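Long-range contacts in beta-glucoside phosphorylase BglX (Unidentified, PDB 5VQE), which probably cleaves beta-glucosides with phosphate through a covalent glycosyl-enzyme intermediate, releasing glucose 1-phosphate, as a phosphorolytic member of glycoside hydrolase family 3: residues R412-Q417 with D468-Y473; D462-T467 with C502-L507; G283-D288 with N311-L316; L189-H194 with A235-S240. One frame throughout, in Å; residues are numbered along the deposited sequence.

Contact 1 of 4, residues R412-Q417 with D468-Y473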
loop_
_atom_site.group_PDB
_atom_site.type_symbol
_atom_site.label_atom_id
_atom_site.label_comp_id
_atom_site.label_asym_id
_atom_site.label_seq_id
_atom_site.Cartn_x
_atom_site.Cartn_y
_atom_site.Cartn_z
ATOM N N ARG A 412 -7.298 -15.448 -35.298
ATOM C CA ARG A 412 -6.386 -14.311 -35.374
ATOM C C ARG A 412 -6.769 -13.263 -34.331
ATOM O O ARG A 412 -7.899 -12.768 -34.321
ATOM C CB ARG A 412 -6.387 -13.719 -36.780
ATOM C CG ARG A 412 -5.903 -14.700 -37.843
ATOM C CD ARG A 412 -5.778 -14.033 -39.206
ATOM N NE ARG A 412 -4.753 -12.993 -39.194
ATOM C CZ ARG A 412 -3.462 -13.197 -39.431
ATOM N NH1 ARG A 412 -3.009 -14.413 -39.716
ATOM N NH2 ARG A 412 -2.619 -12.176 -39.377
ATOM N N ILE A 413 -5.819 -12.929 -33.465
ATOM C CA ILE A 413 -6.044 -12.029 -32.342
ATOM C C ILE A 413 -5.095 -10.846 -32.473
ATOM O O ILE A 413 -3.907 -11.020 -32.763
ATOM C CB ILE A 413 -5.831 -12.744 -30.989
ATOM C CG1 ILE A 413 -6.923 -13.790 -30.763
ATOM C CG2 ILE A 413 -5.810 -11.732 -29.838
ATOM C CD1 ILE A 413 -6.699 -14.650 -29.534
ATOM N N ILE A 414 -5.621 -9.648 -32.252
ATOM C CA ILE A 414 -4.801 -8.457 -32.077
ATOM C C ILE A 414 -4.791 -8.139 -30.594
ATOM O O ILE A 414 -5.853 -7.947 -29.988
ATOM C CB ILE A 414 -5.326 -7.265 -32.895
ATOM C CG1 ILE A 414 -5.109 -7.503 -34.392
ATOM C CG2 ILE A 414 -4.610 -5.987 -32.480
ATOM C CD1 ILE A 414 -5.728 -6.410 -35.289
ATOM N N LEU A 415 -3.597 -8.075 -30.012
ATOM C CA LEU A 415 -3.424 -7.826 -28.587
ATOM C C LEU A 415 -3.018 -6.371 -28.402
ATOM O O LEU A 415 -2.029 -5.920 -28.989
ATOM C CB LEU A 415 -2.370 -8.756 -27.988
ATOM C CG LEU A 415 -2.120 -8.674 -26.477
ATOM C CD1 LEU A 415 -3.396 -8.938 -25.700
ATOM C CD2 LEU A 415 -1.031 -9.666 -26.066
ATOM N N VAL A 416 -3.785 -5.648 -27.593
ATOM C CA VAL A 416 -3.637 -4.207 -27.428
ATOM C C VAL A 416 -3.236 -3.968 -25.985
ATOM O O VAL A 416 -4.041 -4.168 -25.066
ATOM C CB VAL A 416 -4.922 -3.447 -27.773
ATOM C CG1 VAL A 416 -4.682 -1.950 -27.696
ATOM C CG2 VAL A 416 -5.418 -3.838 -29.143
ATOM N N GLN A 417 -1.993 -3.557 -25.781
ATOM C CA GLN A 417 -1.533 -3.197 -24.456
ATOM C C GLN A 417 -1.922 -1.761 -24.155
ATOM O O GLN A 417 -1.804 -0.883 -25.012
ATOM C CB GLN A 417 -0.023 -3.360 -24.349
ATOM C CG GLN A 417 0.545 -2.890 -23.021
ATOM C CD GLN A 417 2.041 -2.985 -22.981
ATOM O OE1 GLN A 417 2.602 -3.991 -22.546
ATOM N NE2 GLN A 417 2.707 -1.943 -23.457
ATOM N N ASP A 468 -9.988 -11.760 -36.051
ATOM C CA ASP A 468 -11.153 -12.414 -35.480
ATOM C C ASP A 468 -11.488 -11.919 -34.078
ATOM O O ASP A 468 -12.643 -12.055 -33.651
ATOM C CB ASP A 468 -10.919 -13.930 -35.463
ATOM C CG ASP A 468 -10.599 -14.473 -36.851
ATOM O OD1 ASP A 468 -11.460 -14.341 -37.739
ATOM O OD2 ASP A 468 -9.479 -14.985 -37.064
ATOM N N LEU A 469 -10.527 -11.325 -33.371
ATOM C CA LEU A 469 -10.732 -10.941 -31.977
ATOM C C LEU A 469 -9.711 -9.882 -31.573
ATOM O O LEU A 469 -8.523 -10.005 -31.894
ATOM C CB LEU A 469 -10.615 -12.172 -31.068
ATOM C CG LEU A 469 -10.662 -11.950 -29.551
ATOM C CD1 LEU A 469 -12.042 -11.489 -29.098
ATOM C CD2 LEU A 469 -10.253 -13.242 -28.836
ATOM N N PHE A 470 -10.178 -8.847 -30.876
ATOM C CA PHE A 470 -9.321 -7.909 -30.166
ATOM C C PHE A 470 -9.276 -8.329 -28.703
ATOM O O PHE A 470 -10.323 -8.609 -28.112
ATOM C CB PHE A 470 -9.861 -6.472 -30.244
ATOM C CG PHE A 470 -9.540 -5.736 -31.519
ATOM C CD1 PHE A 470 -8.296 -5.154 -31.715
ATOM C CD2 PHE A 470 -10.506 -5.576 -32.495
ATOM C CE1 PHE A 470 -8.014 -4.444 -32.877
ATOM C CE2 PHE A 470 -10.233 -4.867 -33.664
ATOM C CZ PHE A 470 -8.987 -4.308 -33.855
ATOM N N ILE A 471 -8.083 -8.343 -28.111
ATOM C CA ILE A 471 -7.929 -8.507 -26.669
ATOM C C ILE A 471 -7.145 -7.322 -26.127
ATOM O O ILE A 471 -6.082 -6.984 -26.660
ATOM C CB ILE A 471 -7.228 -9.824 -26.294
ATOM C CG1 ILE A 471 -8.016 -11.018 -26.844
ATOM C CG2 ILE A 471 -7.109 -9.914 -24.761
ATOM C CD1 ILE A 471 -7.484 -12.380 -26.402
ATOM N N TYR A 472 -7.661 -6.707 -25.058
ATOM C CA TYR A 472 -6.978 -5.611 -24.371
ATOM C C TYR A 472 -6.344 -6.085 -23.065
ATOM O O TYR A 472 -6.996 -6.754 -22.256
ATOM C CB TYR A 472 -7.948 -4.461 -24.089
ATOM C CG TYR A 472 -8.239 -3.654 -25.327
ATOM C CD1 TYR A 472 -9.110 -4.122 -26.290
ATOM C CD2 TYR A 472 -7.610 -2.442 -25.547
ATOM C CE1 TYR A 472 -9.360 -3.402 -27.434
ATOM C CE2 TYR A 472 -7.856 -1.712 -26.689
ATOM C CZ TYR A 472 -8.735 -2.198 -27.628
ATOM O OH TYR A 472 -8.984 -1.482 -28.779
ATOM N N TYR A 473 -5.067 -5.740 -22.871
ATOM C CA TYR A 473 -4.343 -5.975 -21.623
ATOM C C TYR A 473 -4.107 -4.603 -20.995
ATOM O O TYR A 473 -3.227 -3.857 -21.433
ATOM C CB TYR A 473 -3.032 -6.710 -21.881
ATOM C CG TYR A 473 -2.346 -7.241 -20.643
ATOM C CD1 TYR A 473 -1.774 -6.378 -19.709
ATOM C CD2 TYR A 473 -2.253 -8.610 -20.416
ATOM C CE1 TYR A 473 -1.140 -6.867 -18.578
ATOM C CE2 TYR A 473 -1.623 -9.106 -19.293
ATOM C CZ TYR A 473 -1.074 -8.238 -18.375
ATOM O OH TYR A 473 -0.448 -8.744 -17.263
#

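Contact 2 of 4, residues D462-T467 with C502-L507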
loop_
_atom_site.group_PDB
_atom_site.type_symbol
_atom_site.label_atom_id
_atom_site.label_comp_id
_atom_site.label_asym_id
_atom_site.label_seq_id
_atom_site.Cartn_x
_atom_site.Cartn_y
_atom_site.Cartn_z
ATOM N N ASP A 462 -11.170 -5.259 -44.604
ATOM C CA ASP A 462 -9.816 -5.797 -44.493
ATOM C C ASP A 462 -9.526 -6.225 -43.060
ATOM O O ASP A 462 -9.043 -7.335 -42.810
ATOM C CB ASP A 462 -8.780 -4.757 -44.930
ATOM C CG ASP A 462 -8.850 -4.416 -46.408
ATOM O OD1 ASP A 462 -9.244 -5.272 -47.227
ATOM O OD2 ASP A 462 -8.482 -3.274 -46.749
ATOM N N LEU A 463 -9.790 -5.332 -42.105
ATOM C CA LEU A 463 -9.583 -5.657 -40.701
ATOM C C LEU A 463 -10.303 -6.947 -40.322
ATOM O O LEU A 463 -9.730 -7.816 -39.656
ATOM C CB LEU A 463 -10.072 -4.503 -39.828
ATOM C CG LEU A 463 -9.848 -4.649 -38.324
ATOM C CD1 LEU A 463 -8.364 -4.510 -37.977
ATOM C CD2 LEU A 463 -10.675 -3.615 -37.567
ATOM N N LYS A 464 -11.574 -7.081 -40.721
ATOM C CA LYS A 464 -12.337 -8.276 -40.366
ATOM C C LYS A 464 -11.778 -9.514 -41.045
ATOM O O LYS A 464 -11.854 -10.616 -40.486
ATOM C CB LYS A 464 -13.805 -8.112 -40.743
ATOM C CG LYS A 464 -14.548 -7.076 -39.937
ATOM C CD LYS A 464 -15.825 -6.640 -40.653
ATOM C CE LYS A 464 -17.079 -7.163 -39.988
ATOM N NZ LYS A 464 -18.306 -6.695 -40.702
ATOM N N ARG A 465 -11.240 -9.354 -42.254
ATOM C CA ARG A 465 -10.582 -10.464 -42.933
ATOM C C ARG A 465 -9.345 -10.902 -42.169
ATOM O O ARG A 465 -9.023 -12.095 -42.126
ATOM C CB ARG A 465 -10.217 -10.044 -44.362
ATOM C CG ARG A 465 -9.274 -10.985 -45.107
ATOM C CD ARG A 465 -8.596 -10.289 -46.282
ATOM N NE ARG A 465 -7.137 -10.382 -46.193
ATOM C CZ ARG A 465 -6.298 -9.354 -46.061
ATOM N NH1 ARG A 465 -4.994 -9.595 -45.986
ATOM N NH2 ARG A 465 -6.734 -8.095 -46.016
ATOM N N ASP A 466 -8.637 -9.949 -41.564
ATOM C CA ASP A 466 -7.369 -10.210 -40.902
ATOM C C ASP A 466 -7.494 -10.420 -39.400
ATOM O O ASP A 466 -6.511 -10.824 -38.765
ATOM C CB ASP A 466 -6.400 -9.044 -41.148
ATOM C CG ASP A 466 -5.969 -8.936 -42.585
ATOM O OD1 ASP A 466 -5.909 -9.978 -43.268
ATOM O OD2 ASP A 466 -5.671 -7.809 -43.028
ATOM N N THR A 467 -8.656 -10.139 -38.811
ATOM C CA THR A 467 -8.793 -10.120 -37.359
ATOM C C THR A 467 -10.095 -10.781 -36.943
ATOM O O THR A 467 -11.172 -10.396 -37.408
ATOM C CB THR A 467 -8.762 -8.688 -36.815
ATOM O OG1 THR A 467 -7.828 -7.913 -37.570
ATOM C CG2 THR A 467 -8.355 -8.702 -35.354
ATOM N N CYS A 502 -18.591 -3.384 -32.604
ATOM C CA CYS A 502 -19.705 -3.952 -33.351
ATOM C C CYS A 502 -19.267 -4.580 -34.666
ATOM O O CYS A 502 -20.085 -5.226 -35.330
ATOM C CB CYS A 502 -20.753 -2.877 -33.634
ATOM S SG CYS A 502 -21.468 -2.180 -32.149
ATOM N N ASP A 503 -18.006 -4.397 -35.048
ATOM C CA ASP A 503 -17.437 -4.961 -36.265
ATOM C C ASP A 503 -16.492 -6.121 -36.000
ATOM O O ASP A 503 -16.392 -7.024 -36.832
ATOM C CB ASP A 503 -16.681 -3.874 -37.043
ATOM C CG ASP A 503 -17.605 -2.802 -37.606
ATOM O OD1 ASP A 503 -18.353 -3.104 -38.559
ATOM O OD2 ASP A 503 -17.595 -1.664 -37.084
ATOM N N VAL A 504 -15.792 -6.107 -34.870
ATOM C CA VAL A 504 -14.876 -7.178 -34.495
ATOM C C VAL A 504 -15.074 -7.495 -33.016
ATOM O O VAL A 504 -15.039 -6.578 -32.180
ATOM C CB VAL A 504 -13.421 -6.785 -34.784
ATOM C CG1 VAL A 504 -12.470 -7.913 -34.401
ATOM C CG2 VAL A 504 -13.244 -6.414 -36.257
ATOM N N PRO A 505 -15.287 -8.754 -32.641
ATOM C CA PRO A 505 -15.412 -9.083 -31.214
ATOM C C PRO A 505 -14.230 -8.548 -30.419
ATOM O O PRO A 505 -13.073 -8.679 -30.828
ATOM C CB PRO A 505 -15.456 -10.613 -31.210
ATOM C CG PRO A 505 -16.008 -10.975 -32.551
ATOM C CD PRO A 505 -15.443 -9.950 -33.493
ATOM N N THR A 506 -14.525 -7.921 -29.281
ATOM C CA THR A 506 -13.505 -7.287 -28.456
ATOM C C THR A 506 -13.652 -7.741 -27.007
ATOM O O THR A 506 -14.747 -7.683 -26.436
ATOM C CB THR A 506 -13.598 -5.758 -28.559
ATOM O OG1 THR A 506 -13.381 -5.359 -29.917
ATOM C CG2 THR A 506 -12.553 -5.081 -27.691
ATOM N N LEU A 507 -12.541 -8.189 -26.427
ATOM C CA LEU A 507 -12.468 -8.630 -25.039
ATOM C C LEU A 507 -11.506 -7.718 -24.291
ATOM O O LEU A 507 -10.401 -7.457 -24.774
ATOM C CB LEU A 507 -11.993 -10.086 -24.977
ATOM C CG LEU A 507 -11.583 -10.664 -23.621
ATOM C CD1 LEU A 507 -12.790 -10.784 -22.720
ATOM C CD2 LEU A 507 -10.923 -12.023 -23.830
#

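Contact 3 of 4, residues G283-D288 with N311-L316. With G2F (2-deoxy-2-fluoro-alpha-D-glucopyranose), chain B.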
loop_
_atom_site.group_PDB
_atom_site.type_symbol
_atom_site.label_atom_id
_atom_site.label_comp_id
_atom_site.label_asym_id
_atom_site.label_seq_id
_atom_site.Cartn_x
_atom_site.Cartn_y
_atom_site.Cartn_z
ATOM N N GLY A 283 -1.456 2.552 20.826
ATOM C CA GLY A 283 -0.255 2.178 20.107
ATOM C C GLY A 283 0.514 3.372 19.571
ATOM O O GLY A 283 0.268 4.525 19.923
ATOM N N LEU A 284 1.460 3.074 18.685
ATOM C CA LEU A 284 2.359 4.076 18.123
ATOM C C LEU A 284 1.707 4.782 16.939
ATOM O O LEU A 284 1.171 4.133 16.033
ATOM C CB LEU A 284 3.662 3.404 17.683
ATOM C CG LEU A 284 4.910 4.247 17.371
ATOM C CD1 LEU A 284 6.091 3.345 17.139
ATOM C CD2 LEU A 284 4.751 5.102 16.125
ATOM N N ILE A 285 1.784 6.109 16.923
ATOM C CA ILE A 285 1.305 6.916 15.803
ATOM C C ILE A 285 2.517 7.448 15.048
ATOM O O ILE A 285 3.379 8.113 15.635
ATOM C CB ILE A 285 0.413 8.078 16.273
ATOM C CG1 ILE A 285 -0.849 7.567 16.960
ATOM C CG2 ILE A 285 0.034 8.963 15.091
ATOM C CD1 ILE A 285 -1.667 8.656 17.624
ATOM N N CYS A 286 2.585 7.173 13.753
ATOM C CA CYS A 286 3.608 7.764 12.900
ATOM C C CYS A 286 2.935 8.563 11.797
ATOM O O CYS A 286 1.780 8.309 11.439
ATOM C CB CYS A 286 4.544 6.707 12.303
ATOM S SG CYS A 286 3.769 5.549 11.151
ATOM N N THR A 287 3.649 9.556 11.280
ATOM C CA THR A 287 3.123 10.308 10.157
ATOM C C THR A 287 3.364 9.544 8.861
ATOM O O THR A 287 4.207 8.647 8.780
ATOM C CB THR A 287 3.754 11.701 10.056
ATOM O OG1 THR A 287 5.117 11.604 9.629
ATOM C CG2 THR A 287 3.722 12.430 11.402
ATOM N N ASP A 288 2.573 9.883 7.853
ATOM C CA ASP A 288 2.954 9.545 6.498
ATOM C C ASP A 288 4.153 10.402 6.106
ATOM O O ASP A 288 4.471 11.396 6.768
ATOM C CB ASP A 288 1.781 9.760 5.547
ATOM C CG ASP A 288 2.019 9.157 4.180
ATOM O OD1 ASP A 288 2.780 8.150 4.081
ATOM O OD2 ASP A 288 1.429 9.709 3.238
ATOM N N ASN A 311 1.171 17.464 18.721
ATOM C CA ASN A 311 -0.254 17.240 18.530
ATOM C C ASN A 311 -0.631 15.765 18.492
ATOM O O ASN A 311 -1.809 15.450 18.286
ATOM C CB ASN A 311 -0.726 17.948 17.255
ATOM C CG ASN A 311 -0.786 19.459 17.424
ATOM O OD1 ASN A 311 -0.453 19.983 18.483
ATOM N ND2 ASN A 311 -1.201 20.165 16.379
ATOM N N GLY A 312 0.320 14.854 18.696
ATOM C CA GLY A 312 -0.038 13.471 18.944
ATOM C C GLY A 312 0.723 12.416 18.170
ATOM O O GLY A 312 0.597 11.225 18.468
ATOM N N ALA A 313 1.512 12.820 17.180
ATOM C CA ALA A 313 2.350 11.868 16.464
ATOM C C ALA A 313 3.546 11.482 17.322
ATOM O O ALA A 313 4.137 12.323 18.002
ATOM C CB ALA A 313 2.823 12.464 15.141
ATOM N N ASP A 314 3.893 10.197 17.301
ATOM C CA ASP A 314 5.074 9.726 18.013
ATOM C C ASP A 314 6.317 9.728 17.142
ATOM O O ASP A 314 7.435 9.841 17.669
ATOM C CB ASP A 314 4.843 8.310 18.550
ATOM C CG ASP A 314 3.669 8.234 19.504
ATOM O OD1 ASP A 314 3.574 9.106 20.400
ATOM O OD2 ASP A 314 2.837 7.312 19.350
ATOM N N MET A 315 6.151 9.619 15.826
ATOM C CA MET A 315 7.279 9.499 14.915
ATOM C C MET A 315 7.012 10.232 13.610
ATOM O O MET A 315 5.904 10.175 13.057
ATOM C CB MET A 315 7.571 8.016 14.665
ATOM C CG MET A 315 8.603 7.718 13.617
ATOM S SD MET A 315 9.176 5.998 13.656
ATOM C CE MET A 315 9.048 5.556 15.352
ATOM N N LEU A 316 8.047 10.928 13.130
ATOM C CA LEU A 316 8.037 11.581 11.831
ATOM C C LEU A 316 8.658 10.645 10.813
ATOM O O LEU A 316 9.778 10.156 11.013
ATOM C CB LEU A 316 8.827 12.892 11.868
ATOM C CG LEU A 316 8.257 13.999 12.758
ATOM C CD1 LEU A 316 9.346 14.974 13.178
ATOM C CD2 LEU A 316 7.161 14.740 12.033
HETATM C C1 G2F B . 3.203 7.778 2.797
HETATM C C2 G2F B . 2.172 6.823 2.112
HETATM C C3 G2F B . 2.117 5.504 2.940
HETATM C C4 G2F B . 3.562 4.927 3.051
HETATM C C5 G2F B . 4.472 6.013 3.721
HETATM C C6 G2F B . 5.971 5.519 3.797
HETATM O O3 G2F B . 1.379 4.569 2.199
HETATM O O4 G2F B . 3.511 3.839 3.935
HETATM O O5 G2F B . 4.466 7.167 2.898
HETATM O O6 G2F B . 6.366 5.103 2.520
HETATM F F2 G2F B . 0.946 7.390 2.111
#

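Contact 4 of 4, residues L189-H194 with A235-S240. With G2F (2-deoxy-2-fluoro-alpha-D-glucopyranose), chain B.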
loop_
_atom_site.group_PDB
_atom_site.type_symbol
_atom_site.label_atom_id
_atom_site.label_comp_id
_atom_site.label_asym_id
_atom_site.label_seq_id
_atom_site.Cartn_x
_atom_site.Cartn_y
_atom_site.Cartn_z
ATOM N N LEU A 189 5.384 -5.969 13.350
ATOM C CA LEU A 189 4.378 -4.982 13.705
ATOM C C LEU A 189 3.599 -4.546 12.468
ATOM O O LEU A 189 4.146 -4.462 11.362
ATOM C CB LEU A 189 5.044 -3.769 14.349
ATOM C CG LEU A 189 5.925 -3.998 15.578
ATOM C CD1 LEU A 189 6.657 -2.707 15.965
ATOM C CD2 LEU A 189 5.108 -4.514 16.742
ATOM N N THR A 190 2.312 -4.255 12.658
ATOM C CA THR A 190 1.470 -3.753 11.583
ATOM C C THR A 190 1.089 -2.294 11.811
ATOM O O THR A 190 1.219 -1.751 12.914
ATOM C CB THR A 190 0.191 -4.587 11.429
ATOM O OG1 THR A 190 -0.662 -4.375 12.557
ATOM C CG2 THR A 190 0.517 -6.067 11.282
ATOM N N THR A 191 0.610 -1.671 10.732
ATOM C CA THR A 191 0.307 -0.241 10.676
ATOM C C THR A 191 -1.006 -0.068 9.937
ATOM O O THR A 191 -1.059 -0.302 8.727
ATOM C CB THR A 191 1.401 0.525 9.932
ATOM O OG1 THR A 191 2.685 0.122 10.412
ATOM C CG2 THR A 191 1.234 2.051 10.101
ATOM N N ILE A 192 -2.054 0.370 10.624
ATOM C CA ILE A 192 -3.280 0.721 9.915
ATOM C C ILE A 192 -3.153 2.133 9.357
ATOM O O ILE A 192 -2.723 3.057 10.060
ATOM C CB ILE A 192 -4.513 0.567 10.822
ATOM C CG1 ILE A 192 -4.346 1.308 12.158
ATOM C CG2 ILE A 192 -4.816 -0.918 11.028
ATOM C CD1 ILE A 192 -5.597 1.226 13.061
ATOM N N LYS A 193 -3.508 2.293 8.080
ATOM C CA LYS A 193 -3.369 3.545 7.341
ATOM C C LYS A 193 -4.497 3.609 6.318
ATOM O O LYS A 193 -5.093 2.582 5.987
ATOM C CB LYS A 193 -1.986 3.639 6.668
ATOM C CG LYS A 193 -1.733 2.624 5.548
ATOM C CD LYS A 193 -0.283 2.693 5.058
ATOM C CE LYS A 193 -0.072 1.907 3.777
ATOM N NZ LYS A 193 1.368 1.809 3.369
ATOM N N HIS A 194 -4.816 4.805 5.808
ATOM C CA HIS A 194 -4.198 6.101 6.094
ATOM C C HIS A 194 -5.179 6.983 6.886
ATOM O O HIS A 194 -6.194 7.410 6.352
ATOM C CB HIS A 194 -3.830 6.817 4.790
ATOM C CG HIS A 194 -2.934 6.025 3.883
ATOM N ND1 HIS A 194 -3.421 5.142 2.940
ATOM C CD2 HIS A 194 -1.586 6.000 3.758
ATOM C CE1 HIS A 194 -2.410 4.599 2.281
ATOM N NE2 HIS A 194 -1.285 5.106 2.754
ATOM N N ALA A 235 -4.144 -3.604 16.768
ATOM C CA ALA A 235 -3.237 -2.910 15.868
ATOM C C ALA A 235 -2.143 -2.196 16.654
ATOM O O ALA A 235 -2.422 -1.434 17.585
ATOM C CB ALA A 235 -4.021 -1.917 15.018
ATOM N N GLU A 236 -0.888 -2.460 16.281
ATOM C CA GLU A 236 0.238 -1.966 17.064
ATOM C C GLU A 236 0.545 -0.509 16.752
ATOM O O GLU A 236 0.848 0.266 17.664
ATOM C CB GLU A 236 1.473 -2.820 16.817
ATOM C CG GLU A 236 1.315 -4.268 17.256
ATOM C CD GLU A 236 0.738 -5.165 16.187
ATOM O OE1 GLU A 236 0.384 -4.668 15.090
ATOM O OE2 GLU A 236 0.637 -6.383 16.450
ATOM N N THR A 237 0.475 -0.124 15.478
ATOM C CA THR A 237 0.829 1.221 15.062
ATOM C C THR A 237 -0.219 1.717 14.076
ATOM O O THR A 237 -0.978 0.933 13.494
ATOM C CB THR A 237 2.232 1.292 14.431
ATOM O OG1 THR A 237 2.193 0.836 13.068
ATOM C CG2 THR A 237 3.253 0.456 15.226
ATOM N N LEU A 238 -0.251 3.036 13.912
ATOM C CA LEU A 238 -1.193 3.718 13.042
ATOM C C LEU A 238 -0.462 4.844 12.328
ATOM O O LEU A 238 0.380 5.526 12.924
ATOM C CB LEU A 238 -2.381 4.256 13.850
ATOM C CG LEU A 238 -3.417 5.135 13.150
ATOM C CD1 LEU A 238 -4.779 4.898 13.762
ATOM C CD2 LEU A 238 -3.043 6.610 13.253
ATOM N N MET A 239 -0.774 5.036 11.056
ATOM C CA MET A 239 -0.133 6.074 10.254
ATOM C C MET A 239 -1.121 7.209 10.023
ATOM O O MET A 239 -2.170 7.015 9.396
ATOM C CB MET A 239 0.377 5.521 8.925
ATOM C CG MET A 239 1.130 6.561 8.103
ATOM S SD MET A 239 1.861 5.911 6.595
ATOM C CE MET A 239 3.240 5.000 7.242
ATOM N N SER A 240 -0.778 8.387 10.532
ATOM C CA SER A 240 -1.588 9.588 10.361
ATOM C C SER A 240 -1.127 10.330 9.113
ATOM O O SER A 240 0.024 10.775 9.033
ATOM C CB SER A 240 -1.481 10.475 11.603
ATOM O OG SER A 240 -2.380 11.578 11.522
HETATM C C1 G2F B . 3.203 7.778 2.797
HETATM C C2 G2F B . 2.172 6.823 2.112
HETATM C C3 G2F B . 2.117 5.504 2.940
HETATM C C4 G2F B . 3.562 4.927 3.051
HETATM C C5 G2F B . 4.472 6.013 3.721
HETATM C C6 G2F B . 5.971 5.519 3.797
HETATM O O3 G2F B . 1.379 4.569 2.199
HETATM O O4 G2F B . 3.511 3.839 3.935
HETATM O O5 G2F B . 4.466 7.167 2.898
HETATM O O6 G2F B . 6.366 5.103 2.520
HETATM F F2 G2F B . 0.946 7.390 2.111
#

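Contact 1 of 4, residues R412-Q417 with D468-Y473
Ile413 to Gln417 pair in order with Leu469 to Tyr473 as parallel strands, their short axes 23° apart, and four backbone hydrogen bonds, from Ile414 N to Leu469 O through to Tyr473 N to Val416 O, join them. At the start of the pairing Asp468 adds a side-chain bond: OD2 takes the amide of Arg412 N at 2.8 Å on its anti lone pair. CG of Asp468 lies beside its own backbone N (chi1 -56°), which brings OD2 to that amide while Asp468 N binds Arg412 O at 2.9 Å. The guanidinium of Arg412 leads away, and its NE bonds Asp466 O. On one face of the sheet CD1 of Ile413 lies 3.9 Å from both Leu469 CD2 and Ile471 CD1. The opposite face carries Val416 over the ring of Tyr472. CB of Val416 stands 3.8 Å from the ring centroid in a CH-pi contact, and its CG1 comes to 3.3 Å from CE2 of Tyr472. The other methyl, Val416 CG2, meets the edge of Phe470, its distance to CD1 being 4.1 Å, while the phenyl lies alongside Ile414. The Tyr472 hydroxyl bonds Ser496 O, and helix 429-441 covers Leu415. The contact is thus mainly apolar: side chains pack on both faces of hydrogen-bonded strands, and the Asp468 carboxylate accepts the Arg412 amide just before regular pairing begins.

Contact 2 of 4, residues D462-T467 with C502-L507
Val504 points its two methyls at the end of helix 460-466, where Leu463 and Lys464 of the helix, and Thr467 just after it, meet them. Leu463 crosses the valine at an angle, CD2 meeting Val504 CG2 at 4.0 Å. Lys464 runs antiparallel to the valine side chain, its CG touching the same methyl at the same distance. Beyond CG the lysine bends (chi3 108°), which carries CE to 3.2 Å from Asp503 O; its NZ stays 4.2 Å from Asp503 OD1, where the opposite charges may attract but form no salt bridge. The other methyl, Val504 CG1, faces Thr467, whose CG2 lies 4.3 Å off. Thr467 is the first residue out of the helix, and its hydroxyl turns back on the final turn, OG1 donating to Leu463 O at 2.8 Å. Within the helix Arg465 pairs with Asp466 by charge, the oxygen lying well out of the guanidinium plane, and only at long range with Asp462. Leu463 and Val504 both also touch Phe470 of strand 469-475. Such a largely apolar junction is characteristic of an alpha/beta fold, in which helices pack beside a largely parallel sheet: the end of the helix leading into one parallel strand packs on the loop leading into the next, 506-510.

Contact 3 of 4, residues G283-D288 with N311-L316
Cys286 and Met315 make a single backbone bridge, CA to CA 4.5 Å, between segments whose directions differ by 55°. Ile285 O accepts Asp314 N at 2.7 Å and, weakly, Met315 N; one step on, Thr287 N reaches Met315 O at 2.9 Å. Asp314 closes the pairing from the other end: its OD2 receives Ile285 N at 2.9 Å in an almost straight bond (173°), on the anti side and tilted out of the carboxylate plane. Arg276 and Arg342 hold this buried carboxylate in salt bridges, which would favour its charged form. Gly312, ending helix 301-310 in a Schellman motif, leads the chain into the bridge. Thr287 sets its CG2 3.8 Å from Ala313 CB, and its OG1 sits between the backbone N and the carbonyl carbon (chi1 71°), from where it donates to Asp288 O from above the carbonyl plane. Replacing it with an alanine would probably open a gap beside Ala313 and Leu316 and lose a hold on the Asp288 backbone. Asp288 itself is joined covalently, OD1 to C1 of the fluoroglucose, at 1.4 Å. Strand 284-287 also bonds to strand 237-244, with helix 268-278 packed on Ile285, helix 340-356 on Asp314 and Met315, and helix 301-310 on Leu316.

Contact 4 of 4, residues L189-H194 with A235-S240
Glu236 crosses Leu189 at a slant and ends on Thr190. Its CB lies 4.0 Å and its CG 3.8 Å from Leu189 CD2; the chain then bends (chi2 88°), bringing the carboxylate up to Thr190. There OE1 takes two bonds from one residue, from Thr190 OG1 at 2.8 Å, nearly along the C-O axis, and from Thr190 N at 3.1 Å, from above the carboxylate plane. OE2 makes a salt bridge to Arg184. An alanine in this position is likely to leave the amide and hydroxyl of Thr190 without their acceptor and Arg184 without its mate. Thr190 O is gripped in turn by Thr237 OG1, after which the parallel strands pair through Ile192 N to Thr237 O and Met239 N to Ile192 O. Ile192 meets Leu238 obliquely, CD1 to CD1. Past this pairing lies the sugar site. The extended Lys193 places NZ 3.0 Å from both O3 and O4 of the fluoroglucose, and that NZ also bonds Tyr145 O and makes a salt bridge to Glu146. CG of Lys193 covers a face of His194, whose NE2 bonds O3 at 2.8 Å while Asp150 takes ND1; a cis peptide precedes this histidine. Met239 brings CE to 3.5 Å from O4. These barrel strands lie under helix 216-232, which touches Ile192 and Leu238, while helix 169-184 packs on Thr190 and helix 340-356 on Leu189 and Glu236.

In the fold
The four contacts fall into two pairs. Contacts 3 and 4, with centres 10 Å apart, share a barrel sheet in which strand 284-287 neighbours 237-244: Leu284 O accepts Leu238 N and Cys286 O accepts Ser240 N. Both contribute to the sugar pocket, which Asn92 and Arg163 help complete, contact 3 holding Asp288, to which the sugar is covalently bound, and contact 4 the groups that bind O3 and O4, with Asp288 OD1 resting 3.5 Å from Met239 SD. Contacts 1 and 2, also 10 Å apart between centres, meet in the mixed sheet of the later part of the chain, where Phe470 O accepts Leu507 N. This second pair is remote from the pocket: the nearest atoms of contacts 1 and 4 are about 23 Å apart.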